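Local coordinates for putative NAD dependent dehydrogenase (Micromonospora echinospora, PDB 6NOR), which binds NAD and probably acts as an NAD-dependent oxidoreductase in the biosynthesis of the antibiotic gentamicin, at residues G37-V42 with H315-V320; N144-P149 with M330-D335. One frame throughout, in Å; residues are numbered along the deposited sequence.

How the interactions relate
From the N terminus, helix 34-44 of the Rossmann fold comes first, and its residues 37-42 wait 273 residues for their partner, 315-320 on helix 313-326; interaction 1 closes that long loop. Interaction 2 begins inside it: 144-149, in the loop following strand 139-141, meets 330-335, the loop after helix 313-326 and the first residues of helix 334-353, after a separation of 181 residues. The segments alternate, so the two closures cross and neither nests in the other. They tie the helix after the inner strand 25-30, and the loop after the edge strand 139-141, to the C-terminal helices. They meet at Gln-316, whose CB packs 3.6 Å from Tyr-147 CD1.

Interaction 1 (G37-V42 with H315-V320); sequences GVHAEV and HQDRQV
The imidazole of His-39 and the carboxylate of Asp-317 meet edge to edge and lie nearly coplanar, their planes only 9° apart. Also at the rim of the imidazole, in its plane, is Gln-316 NE2, 3.7 Å from His-39 CE1. The setting is a Rossmann fold: 37-42 belongs to helix 34-44, the first helix after strand 25-30, while helix 313-326 carries 315-320. The two axes pass 10.5 Å apart at a signed crossing angle of -64°, and side chains of both helices meet in between.

One hydrogen bond crosses the contact, from His-39 ND1 to Asp-317 OD2, 2.8 Å long with an N-H...O angle of 165°. It uses the syn lone pair of OD2, and the oxygen sits almost exactly in the imidazole plane, which fixes the rotation of both groups. The other oxygen, Asp-317 OD1, accepts a bond from Gln-316 NE2 at 3.1 Å, the donor approaching almost in line with the C-O bond. Gln-316 gets there because its CG is anti to the backbone N and the chain beyond stays extended, carrying the amide out beside the carboxylate of the next residue. Each carboxylate oxygen thus has a named donor in this buried contact.

On the far side of the ring, His-39 NE2 is hydrogen-bonded to Glu-115, which itself binds NAD. His-39 therefore bridges two acidic residues and acts as a second-shell link between helix 313-326 and the cofactor site. Tyr-313, another NAD ligand, also packs on Val-38 and Val-42.

Apolar packing completes the crossing. Val-42 lies across the Asp-317 side chain at about a right angle, and its CG1 methyl comes within 3.6 Å of Asp-317 CB.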
ATOM      1  N   GLY A  37       1.922 -17.445 -29.100  1.00 17.72           N
ATOM      2  CA  GLY A  37       1.816 -18.479 -28.084  1.00 19.04           C
ATOM      3  C   GLY A  37       0.716 -18.221 -27.057  1.00 19.41           C
ATOM      4  O   GLY A  37      -0.043 -19.120 -26.716  1.00 23.62           O
ATOM      5  N   VAL A  38       0.638 -16.995 -26.553  1.00 17.60           N
ATOM      6  CA  VAL A  38      -0.408 -16.621 -25.609  1.00 17.55           C
ATOM      7  C   VAL A  38      -1.794 -16.871 -26.197  1.00 21.80           C
ATOM      8  O   VAL A  38      -2.676 -17.423 -25.525  1.00 17.52           O
ATOM      9  CB  VAL A  38      -0.309 -15.137 -25.198  1.00 17.57           C
ATOM     10  CG1 VAL A  38      -1.474 -14.746 -24.257  1.00 17.48           C
ATOM     11  CG2 VAL A  38       1.037 -14.858 -24.548  1.00 17.53           C
ATOM     12  N   HIS A  39      -1.986 -16.451 -27.446  1.00 17.59           N
ATOM     13  CA  HIS A  39      -3.278 -16.612 -28.088  1.00 17.61           C
ATOM     14  C   HIS A  39      -3.586 -18.085 -28.316  1.00 17.63           C
ATOM     15  O   HIS A  39      -4.714 -18.527 -28.113  1.00 31.58           O
ATOM     16  CB  HIS A  39      -3.337 -15.859 -29.413  1.00 19.49           C
ATOM     17  CG  HIS A  39      -3.530 -14.391 -29.266  1.00 21.21           C
ATOM     18  ND1 HIS A  39      -4.680 -13.846 -28.744  1.00 22.56           N
ATOM     19  CD2 HIS A  39      -2.742 -13.347 -29.611  1.00 22.17           C
ATOM     20  CE1 HIS A  39      -4.590 -12.530 -28.758  1.00 18.01           C
ATOM     21  NE2 HIS A  39      -3.422 -12.202 -29.275  1.00 23.41           N
ATOM     22  N   ALA A  40      -2.582 -18.837 -28.737  1.00 17.67           N
ATOM     23  CA  ALA A  40      -2.718 -20.284 -28.916  1.00 23.71           C
ATOM     24  C   ALA A  40      -3.155 -20.950 -27.623  1.00 26.90           C
ATOM     25  O   ALA A  40      -3.966 -21.877 -27.637  1.00 28.00           O
ATOM     26  CB  ALA A  40      -1.409 -20.901 -29.395  1.00 20.76           C
ATOM     27  N   GLU A  41      -2.610 -20.475 -26.504  1.00 24.42           N
ATOM     28  CA  GLU A  41      -2.964 -21.049 -25.214  1.00 26.95           C
ATOM     29  C   GLU A  41      -4.360 -20.619 -24.802  1.00 23.18           C
ATOM     30  O   GLU A  41      -5.113 -21.407 -24.252  1.00 24.34           O
ATOM     31  CB  GLU A  41      -1.945 -20.659 -24.142  1.00 34.15           C
ATOM     32  CG  GLU A  41      -2.444 -20.897 -22.736  1.00 54.95           C
ATOM     33  CD  GLU A  41      -1.347 -21.241 -21.757  1.00 72.10           C
ATOM     34  OE1 GLU A  41      -1.676 -21.796 -20.681  1.00 77.96           O
ATOM     35  OE2 GLU A  41      -0.167 -20.956 -22.057  1.00 85.62           O
ATOM     36  N   VAL A  42      -4.721 -19.373 -25.081  1.00 20.50           N
ATOM     37  CA  VAL A  42      -6.052 -18.892 -24.734  1.00 17.50           C
ATOM     38  C   VAL A  42      -7.109 -19.543 -25.619  1.00 22.20           C
ATOM     39  O   VAL A  42      -8.155 -19.950 -25.145  1.00 25.61           O
ATOM     40  CB  VAL A  42      -6.147 -17.353 -24.844  1.00 18.75           C
ATOM     41  CG1 VAL A  42      -7.570 -16.903 -24.824  1.00 17.47           C
ATOM     42  CG2 VAL A  42      -5.364 -16.683 -23.704  1.00 17.44           C
ATOM     43  N   HIS A 315     -10.755 -12.821 -21.884  1.00 17.35           N
ATOM     44  CA  HIS A 315     -12.032 -12.168 -22.162  1.00 17.36           C
ATOM     45  C   HIS A 315     -12.109 -11.601 -23.579  1.00 17.89           C
ATOM     46  O   HIS A 315     -13.134 -11.695 -24.231  1.00 17.63           O
ATOM     47  CB  HIS A 315     -12.298 -11.066 -21.136  1.00 20.83           C
ATOM     48  CG  HIS A 315     -12.599 -11.599 -19.774  1.00 27.86           C
ATOM     49  ND1 HIS A 315     -11.611 -11.993 -18.896  1.00 27.86           N
ATOM     50  CD2 HIS A 315     -13.779 -11.858 -19.161  1.00 30.43           C
ATOM     51  CE1 HIS A 315     -12.171 -12.464 -17.795  1.00 31.23           C
ATOM     52  NE2 HIS A 315     -13.483 -12.391 -17.930  1.00 32.65           N
ATOM     53  N   GLN A 316     -11.011 -11.023 -24.038  1.00 18.40           N
ATOM     54  CA  GLN A 316     -10.916 -10.525 -25.401  1.00 18.48           C
ATOM     55  C   GLN A 316     -11.185 -11.632 -26.421  1.00 20.45           C
ATOM     56  O   GLN A 316     -12.046 -11.504 -27.276  1.00 23.01           O
ATOM     57  CB  GLN A 316      -9.541  -9.926 -25.638  1.00 17.43           C
ATOM     58  CG  GLN A 316      -9.271  -9.530 -27.058  1.00 17.47           C
ATOM     59  CD  GLN A 316      -7.845  -9.075 -27.221  1.00 21.56           C
ATOM     60  OE1 GLN A 316      -7.557  -7.883 -27.197  1.00 22.84           O
ATOM     61  NE2 GLN A 316      -6.939 -10.025 -27.376  1.00 21.30           N
ATOM     62  N   ASP A 317     -10.444 -12.724 -26.306  1.00 19.37           N
ATOM     63  CA  ASP A 317     -10.541 -13.805 -27.261  1.00 17.52           C
ATOM     64  C   ASP A 317     -11.867 -14.540 -27.162  1.00 17.53           C
ATOM     65  O   ASP A 317     -12.341 -15.053 -28.148  1.00 23.12           O
ATOM     66  CB  ASP A 317      -9.374 -14.756 -27.093  1.00 26.09           C
ATOM     67  CG  ASP A 317      -8.074 -14.138 -27.567  1.00 30.52           C
ATOM     68  OD1 ASP A 317      -8.049 -12.898 -27.705  1.00 35.45           O
ATOM     69  OD2 ASP A 317      -7.096 -14.876 -27.803  1.00 31.04           O
ATOM     70  N   ARG A 318     -12.491 -14.544 -25.997  1.00 18.92           N
ATOM     71  CA  ARG A 318     -13.796 -15.154 -25.905  1.00 22.05           C
ATOM     72  C   ARG A 318     -14.804 -14.303 -26.654  1.00 17.53           C
ATOM     73  O   ARG A 318     -15.647 -14.807 -27.371  1.00 17.58           O
ATOM     74  CB  ARG A 318     -14.242 -15.341 -24.463  1.00 31.26           C
ATOM     75  CG  ARG A 318     -15.574 -16.083 -24.376  1.00 42.89           C
ATOM     76  CD  ARG A 318     -16.141 -16.095 -22.977  1.00 54.89           C
ATOM     77  NE  ARG A 318     -15.191 -16.602 -21.987  1.00 64.95           N
ATOM     78  CZ  ARG A 318     -14.766 -15.904 -20.936  1.00 63.67           C
ATOM     79  NH1 ARG A 318     -15.204 -14.665 -20.741  1.00 63.06           N
ATOM     80  NH2 ARG A 318     -13.909 -16.441 -20.079  1.00 61.03           N
ATOM     81  N   GLN A 319     -14.703 -12.999 -26.502  1.00 20.33           N
ATOM     82  CA  GLN A 319     -15.631 -12.119 -27.176  1.00 18.71           C
ATOM     83  C   GLN A 319     -15.401 -12.056 -28.683  1.00 22.34           C
ATOM     84  O   GLN A 319     -16.338 -11.846 -29.437  1.00 23.81           O
ATOM     85  CB  GLN A 319     -15.547 -10.733 -26.575  1.00 21.40           C
ATOM     86  CG  GLN A 319     -16.147 -10.716 -25.208  1.00 32.98           C
ATOM     87  CD  GLN A 319     -16.380  -9.329 -24.706  1.00 50.66           C
ATOM     88  OE1 GLN A 319     -16.718  -8.422 -25.473  1.00 55.72           O
ATOM     89  NE2 GLN A 319     -16.202  -9.144 -23.402  1.00 59.12           N
ATOM     90  N   VAL A 320     -14.164 -12.234 -29.121  1.00 17.58           N
ATOM     91  CA  VAL A 320     -13.897 -12.290 -30.548  1.00 17.64           C
ATOM     92  C   VAL A 320     -14.505 -13.553 -31.182  1.00 17.70           C
ATOM     93  O   VAL A 320     -15.170 -13.491 -32.205  1.00 25.54           O
ATOM     94  CB  VAL A 320     -12.399 -12.244 -30.823  1.00 20.55           C
ATOM     95  CG1 VAL A 320     -12.128 -12.604 -32.247  1.00 17.70           C
ATOM     96  CG2 VAL A 320     -11.857 -10.848 -30.506  1.00 17.60           C
TER

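Interaction 2 (N144-P149 with M330-D335). With NAD (nicotinamide-adenine-dinucleotide), chain G.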
ATOM      1  N   ASN A 144      -6.075  -5.717 -25.376  1.00 17.47           N
ATOM      2  CA  ASN A 144      -6.559  -6.593 -24.311  1.00 17.44           C
ATOM      3  C   ASN A 144      -6.900  -5.931 -22.980  1.00 17.42           C
ATOM      4  O   ASN A 144      -7.762  -6.429 -22.270  1.00 20.63           O
ATOM      5  CB  ASN A 144      -5.533  -7.707 -24.051  1.00 17.44           C
ATOM      6  CG  ASN A 144      -4.124  -7.172 -23.902  1.00 17.46           C
ATOM      7  OD1 ASN A 144      -3.527  -6.741 -24.868  1.00 23.29           O
ATOM      8  ND2 ASN A 144      -3.602  -7.179 -22.690  1.00 17.46           N
ATOM      9  N   PHE A 145      -6.254  -4.827 -22.625  1.00 17.44           N
ATOM     10  CA  PHE A 145      -6.417  -4.343 -21.261  1.00 17.43           C
ATOM     11  C   PHE A 145      -7.785  -3.736 -21.000  1.00 17.42           C
ATOM     12  O   PHE A 145      -8.203  -3.641 -19.850  1.00 17.70           O
ATOM     13  CB  PHE A 145      -5.305  -3.347 -20.889  1.00 17.47           C
ATOM     14  CG  PHE A 145      -3.940  -3.977 -20.847  1.00 17.48           C
ATOM     15  CD1 PHE A 145      -3.611  -4.863 -19.848  1.00 17.47           C
ATOM     16  CD2 PHE A 145      -3.009  -3.717 -21.836  1.00 17.84           C
ATOM     17  CE1 PHE A 145      -2.360  -5.465 -19.815  1.00 17.49           C
ATOM     18  CE2 PHE A 145      -1.768  -4.316 -21.819  1.00 17.53           C
ATOM     19  CZ  PHE A 145      -1.438  -5.186 -20.808  1.00 17.52           C
ATOM     20  N   VAL A 146      -8.516  -3.364 -22.042  1.00 17.42           N
ATOM     21  CA  VAL A 146      -9.865  -2.861 -21.797  1.00 19.26           C
ATOM     22  C   VAL A 146     -10.798  -4.023 -21.478  1.00 17.38           C
ATOM     23  O   VAL A 146     -11.948  -3.802 -21.179  1.00 21.77           O
ATOM     24  CB  VAL A 146     -10.425  -2.044 -22.988  1.00 21.49           C
ATOM     25  CG1 VAL A 146      -9.632  -0.780 -23.181  1.00 17.45           C
ATOM     26  CG2 VAL A 146     -10.418  -2.874 -24.279  1.00 17.43           C
ATOM     27  N   TYR A 147     -10.294  -5.257 -21.523  1.00 17.98           N
ATOM     28  CA  TYR A 147     -11.099  -6.419 -21.129  1.00 17.35           C
ATOM     29  C   TYR A 147     -10.638  -7.000 -19.803  1.00 17.34           C
ATOM     30  O   TYR A 147     -11.198  -7.976 -19.320  1.00 20.72           O
ATOM     31  CB  TYR A 147     -11.048  -7.550 -22.180  1.00 17.58           C
ATOM     32  CG  TYR A 147     -11.502  -7.200 -23.571  1.00 17.38           C
ATOM     33  CD1 TYR A 147     -10.606  -6.691 -24.493  1.00 17.40           C
ATOM     34  CD2 TYR A 147     -12.808  -7.440 -23.994  1.00 19.77           C
ATOM     35  CE1 TYR A 147     -10.988  -6.382 -25.791  1.00 17.43           C
ATOM     36  CE2 TYR A 147     -13.209  -7.133 -25.310  1.00 23.99           C
ATOM     37  CZ  TYR A 147     -12.278  -6.597 -26.194  1.00 22.47           C
ATOM     38  OH  TYR A 147     -12.611  -6.284 -27.485  1.00 24.79           O
ATOM     39  N   ALA A 148      -9.587  -6.430 -19.239  1.00 17.35           N
ATOM     40  CA  ALA A 148      -9.074  -6.888 -17.962  1.00 17.34           C
ATOM     41  C   ALA A 148     -10.119  -6.667 -16.873  1.00 18.13           C
ATOM     42  O   ALA A 148     -10.608  -5.564 -16.692  1.00 17.55           O
ATOM     43  CB  ALA A 148      -7.760  -6.164 -17.609  1.00 17.36           C
ATOM     44  N   PRO A 149     -10.453  -7.730 -16.147  1.00 18.32           N
ATOM     45  CA  PRO A 149     -11.508  -7.772 -15.128  1.00 17.30           C
ATOM     46  C   PRO A 149     -11.424  -6.603 -14.138  1.00 17.99           C
ATOM     47  O   PRO A 149     -12.427  -5.966 -13.814  1.00 20.84           O
ATOM     48  CB  PRO A 149     -11.242  -9.096 -14.418  1.00 21.59           C
ATOM     49  CG  PRO A 149     -10.515  -9.918 -15.414  1.00 19.64           C
ATOM     50  CD  PRO A 149      -9.690  -8.985 -16.213  1.00 17.29           C
ATOM     51  N   MET A 330     -19.265  -6.667 -31.048  1.00 35.80           N
ATOM     52  CA  MET A 330     -18.211  -6.410 -30.078  1.00 33.14           C
ATOM     53  C   MET A 330     -18.327  -5.040 -29.424  1.00 26.20           C
ATOM     54  O   MET A 330     -18.846  -4.093 -30.000  1.00 23.48           O
ATOM     55  CB  MET A 330     -16.838  -6.573 -30.723  1.00 31.31           C
ATOM     56  CG  MET A 330     -16.429  -8.028 -30.872  1.00 28.65           C
ATOM     57  SD  MET A 330     -14.979  -8.219 -31.871  1.00 28.23           S
ATOM     58  CE  MET A 330     -13.738  -7.866 -30.662  1.00 31.22           C
ATOM     59  N   THR A 331     -17.852  -4.974 -28.190  1.00 28.17           N
ATOM     60  CA  THR A 331     -17.775  -3.736 -27.441  1.00 28.90           C
ATOM     61  C   THR A 331     -16.779  -2.771 -28.069  1.00 25.54           C
ATOM     62  O   THR A 331     -17.036  -1.588 -28.205  1.00 26.04           O
ATOM     63  CB  THR A 331     -17.359  -4.020 -26.008  1.00 34.17           C
ATOM     64  OG1 THR A 331     -18.278  -4.955 -25.427  1.00 36.01           O
ATOM     65  CG2 THR A 331     -17.281  -2.720 -25.195  1.00 33.07           C
ATOM     66  N   HIS A 332     -15.637  -3.313 -28.460  1.00 23.57           N
ATOM     67  CA  HIS A 332     -14.573  -2.533 -29.050  1.00 20.93           C
ATOM     68  C   HIS A 332     -14.399  -2.870 -30.531  1.00 24.71           C
ATOM     69  O   HIS A 332     -14.147  -4.008 -30.905  1.00 28.36           O
ATOM     70  CB  HIS A 332     -13.299  -2.751 -28.244  1.00 17.47           C
ATOM     71  CG  HIS A 332     -13.504  -2.546 -26.777  1.00 27.57           C
ATOM     72  ND1 HIS A 332     -13.554  -1.294 -26.205  1.00 25.32           N
ATOM     73  CD2 HIS A 332     -13.697  -3.431 -25.768  1.00 26.15           C
ATOM     74  CE1 HIS A 332     -13.769  -1.413 -24.909  1.00 22.07           C
ATOM     75  NE2 HIS A 332     -13.860  -2.695 -24.617  1.00 23.36           N
ATOM     76  N   THR A 333     -14.554  -1.856 -31.368  1.00 25.84           N
ATOM     77  CA  THR A 333     -14.712  -2.040 -32.806  1.00 28.12           C
ATOM     78  C   THR A 333     -13.572  -1.392 -33.573  1.00 30.61           C
ATOM     79  O   THR A 333     -12.751  -0.696 -32.982  1.00 32.26           O
ATOM     80  CB  THR A 333     -16.030  -1.431 -33.276  1.00 30.16           C
ATOM     81  OG1 THR A 333     -15.977  -0.015 -33.080  1.00 30.97           O
ATOM     82  CG2 THR A 333     -17.191  -2.017 -32.485  1.00 33.15           C
ATOM     83  N   PRO A 334     -13.510  -1.622 -34.893  1.00 32.66           N
ATOM     84  CA  PRO A 334     -12.488  -0.941 -35.694  1.00 28.05           C
ATOM     85  C   PRO A 334     -12.517   0.585 -35.612  1.00 22.18           C
ATOM     86  O   PRO A 334     -11.484   1.195 -35.801  1.00 27.58           O
ATOM     87  CB  PRO A 334     -12.811  -1.415 -37.110  1.00 30.66           C
ATOM     88  CG  PRO A 334     -13.318  -2.813 -36.890  1.00 32.56           C
ATOM     89  CD  PRO A 334     -14.158  -2.713 -35.658  1.00 33.08           C
ATOM     90  N   ASP A 335     -13.666   1.187 -35.344  1.00 17.63           N
ATOM     91  CA  ASP A 335     -13.729   2.619 -35.082  1.00 27.56           C
ATOM     92  C   ASP A 335     -12.808   3.028 -33.907  1.00 27.46           C
ATOM     93  O   ASP A 335     -12.163   4.070 -33.947  1.00 31.01           O
ATOM     94  CB  ASP A 335     -15.167   3.041 -34.777  1.00 39.27           C
ATOM     95  CG  ASP A 335     -16.087   2.916 -35.986  1.00 59.28           C
ATOM     96  OD1 ASP A 335     -15.658   3.278 -37.105  1.00 67.70           O
ATOM     97  OD2 ASP A 335     -17.238   2.444 -35.824  1.00 63.99           O
TER
HETATM   98  PA  NAD G 401       7.878 -11.972 -31.448  1.00 22.83           P
HETATM   99  O1A NAD G 401       9.191 -11.408 -32.044  1.00 25.09           O
HETATM  100  O2A NAD G 401       8.069 -12.699 -30.171  1.00 19.78           O
HETATM  101  O5B NAD G 401       7.225 -12.953 -32.484  1.00 20.72           O
HETATM  102  C5B NAD G 401       7.071 -12.523 -33.825  1.00 20.65           C
HETATM  103  C4B NAD G 401       6.864 -13.816 -34.657  1.00 23.14           C
HETATM  104  O4B NAD G 401       6.429 -13.538 -35.853  1.00 26.85           O
HETATM  105  C3B NAD G 401       8.202 -14.494 -34.850  1.00 26.04           C
HETATM  106  O3B NAD G 401       8.051 -15.818 -34.559  1.00 28.71           O
HETATM  107  C2B NAD G 401       8.522 -14.287 -36.355  1.00 23.04           C
HETATM  108  O2B NAD G 401       9.319 -15.433 -36.827  1.00 24.52           O
HETATM  109  C1B NAD G 401       7.362 -14.321 -36.876  1.00 22.62           C
HETATM  110  N9A NAD G 401       7.265 -13.600 -38.132  1.00 20.72           N
HETATM  111  C8A NAD G 401       7.912 -12.495 -38.553  1.00 18.23           C
HETATM  112  N7A NAD G 401       7.437 -12.184 -39.784  1.00 21.37           N
HETATM  113  C5A NAD G 401       6.513 -13.086 -40.116  1.00 18.28           C
HETATM  114  C6A NAD G 401       5.746 -13.247 -41.232  1.00 19.03           C
HETATM  115  N6A NAD G 401       5.736 -12.455 -42.358  1.00 18.45           N
HETATM  116  N1A NAD G 401       4.874 -14.242 -41.305  1.00 18.93           N
HETATM  117  C2A NAD G 401       4.758 -15.124 -40.282  1.00 18.29           C
HETATM  118  N3A NAD G 401       5.528 -14.970 -39.178  1.00 22.33           N
HETATM  119  C4A NAD G 401       6.396 -13.956 -39.091  1.00 19.76           C
HETATM  120  O3  NAD G 401       6.915 -10.770 -31.260  1.00 34.85           O
HETATM  121  PN  NAD G 401       5.625 -10.683 -30.330  1.00 17.82           P
HETATM  122  O1N NAD G 401       4.830 -11.946 -30.257  1.00 17.80           O
HETATM  123  O2N NAD G 401       6.029 -10.213 -28.943  1.00 20.96           O
HETATM  124  O5D NAD G 401       4.715  -9.577 -30.986  1.00 19.87           O
HETATM  125  C5D NAD G 401       3.912  -9.871 -32.114  1.00 17.83           C
HETATM  126  C4D NAD G 401       2.725  -8.888 -32.158  1.00 17.80           C
HETATM  127  O4D NAD G 401       2.011  -8.919 -31.069  1.00 18.71           O
HETATM  128  C3D NAD G 401       3.241  -7.422 -32.262  1.00 21.73           C
HETATM  129  O3D NAD G 401       2.465  -6.760 -33.087  1.00 20.39           O
HETATM  130  C2D NAD G 401       3.159  -6.897 -30.812  1.00 19.41           C
HETATM  131  O2D NAD G 401       3.017  -5.414 -30.829  1.00 21.38           O
HETATM  132  C1D NAD G 401       2.100  -7.488 -30.336  1.00 19.37           C
HETATM  133  N1N NAD G 401       2.166  -7.679 -28.917  1.00 23.31           N
HETATM  134  C2N NAD G 401       1.014  -7.475 -28.167  1.00 22.28           C
HETATM  135  C3N NAD G 401       1.018  -7.644 -26.781  1.00 22.81           C
HETATM  136  C7N NAD G 401      -0.293  -7.377 -26.023  1.00 26.56           C
HETATM  137  O7N NAD G 401      -0.319  -7.421 -24.849  1.00 31.44           O
HETATM  138  N7N NAD G 401      -1.465  -7.044 -26.757  1.00 26.81           N
HETATM  139  C4N NAD G 401       2.164  -8.008 -26.110  1.00 18.04           C
HETATM  140  C5N NAD G 401       3.322  -8.225 -26.857  1.00 22.35           C
HETATM  141  C6N NAD G 401       3.318  -8.054 -28.268  1.00 24.26           C
HETATM  142  O   HOH W   1     -14.450  -3.939 -22.105  1.00 24.55           O
HETATM  143  O   HOH W   2     -15.252  -5.885 -27.934  1.00 37.87           O
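His-332 turns an edge toward the face of Tyr-147 in a T-shaped aromatic pair, with ring centroids 5.0 Å apart and planes at 77°. This joins the loop that follows the last strand of the Rossmann sheet, 139-141, to the turn leading into helix 334-353. The nearest carbons are Tyr-147 CZ and His-332 CD2, 3.5 Å apart.

Val-146 supplies a CH-pi contact: its CG2 methyl stands 3.6 Å from the His-332 ring centroid and 16° off the normal. Thr-331 CG2 occupies the opposite face, so the imidazole is sandwiched between two methyls. At the end of the tyrosine, Met-330, its chain bent near the sulfur, brings its CE close to the Tyr-147 hydroxyl.

Two waters stitch the polar atoms together. One donates to Val-146 O at 2.7 Å and hydrogen-bonds His-332 NE2; the other joins Tyr-147 OH to His-332 N, from which it accepts at 2.7 Å. The remaining ring nitrogen, His-332 ND1, is held by Lys-212, while Trp-208 makes a further edge-to-face pair with the imidazole.

Val-146 and Tyr-147 project from the short 3-10 segment 145-147, in which Tyr-147 N bonds Asn-144 O. The same turn presents Asn-144 to the cofactor. Its ND2 lies 3.3 Å above the ring plane of Phe-145, over the centre, and bonds Ser-311 O, which probably helps orient the amide; Asn-144 OD1 accepts a hydrogen bond from the nicotinamide carboxamide nitrogen N7N of NAD, 2.8 Å long at 159°.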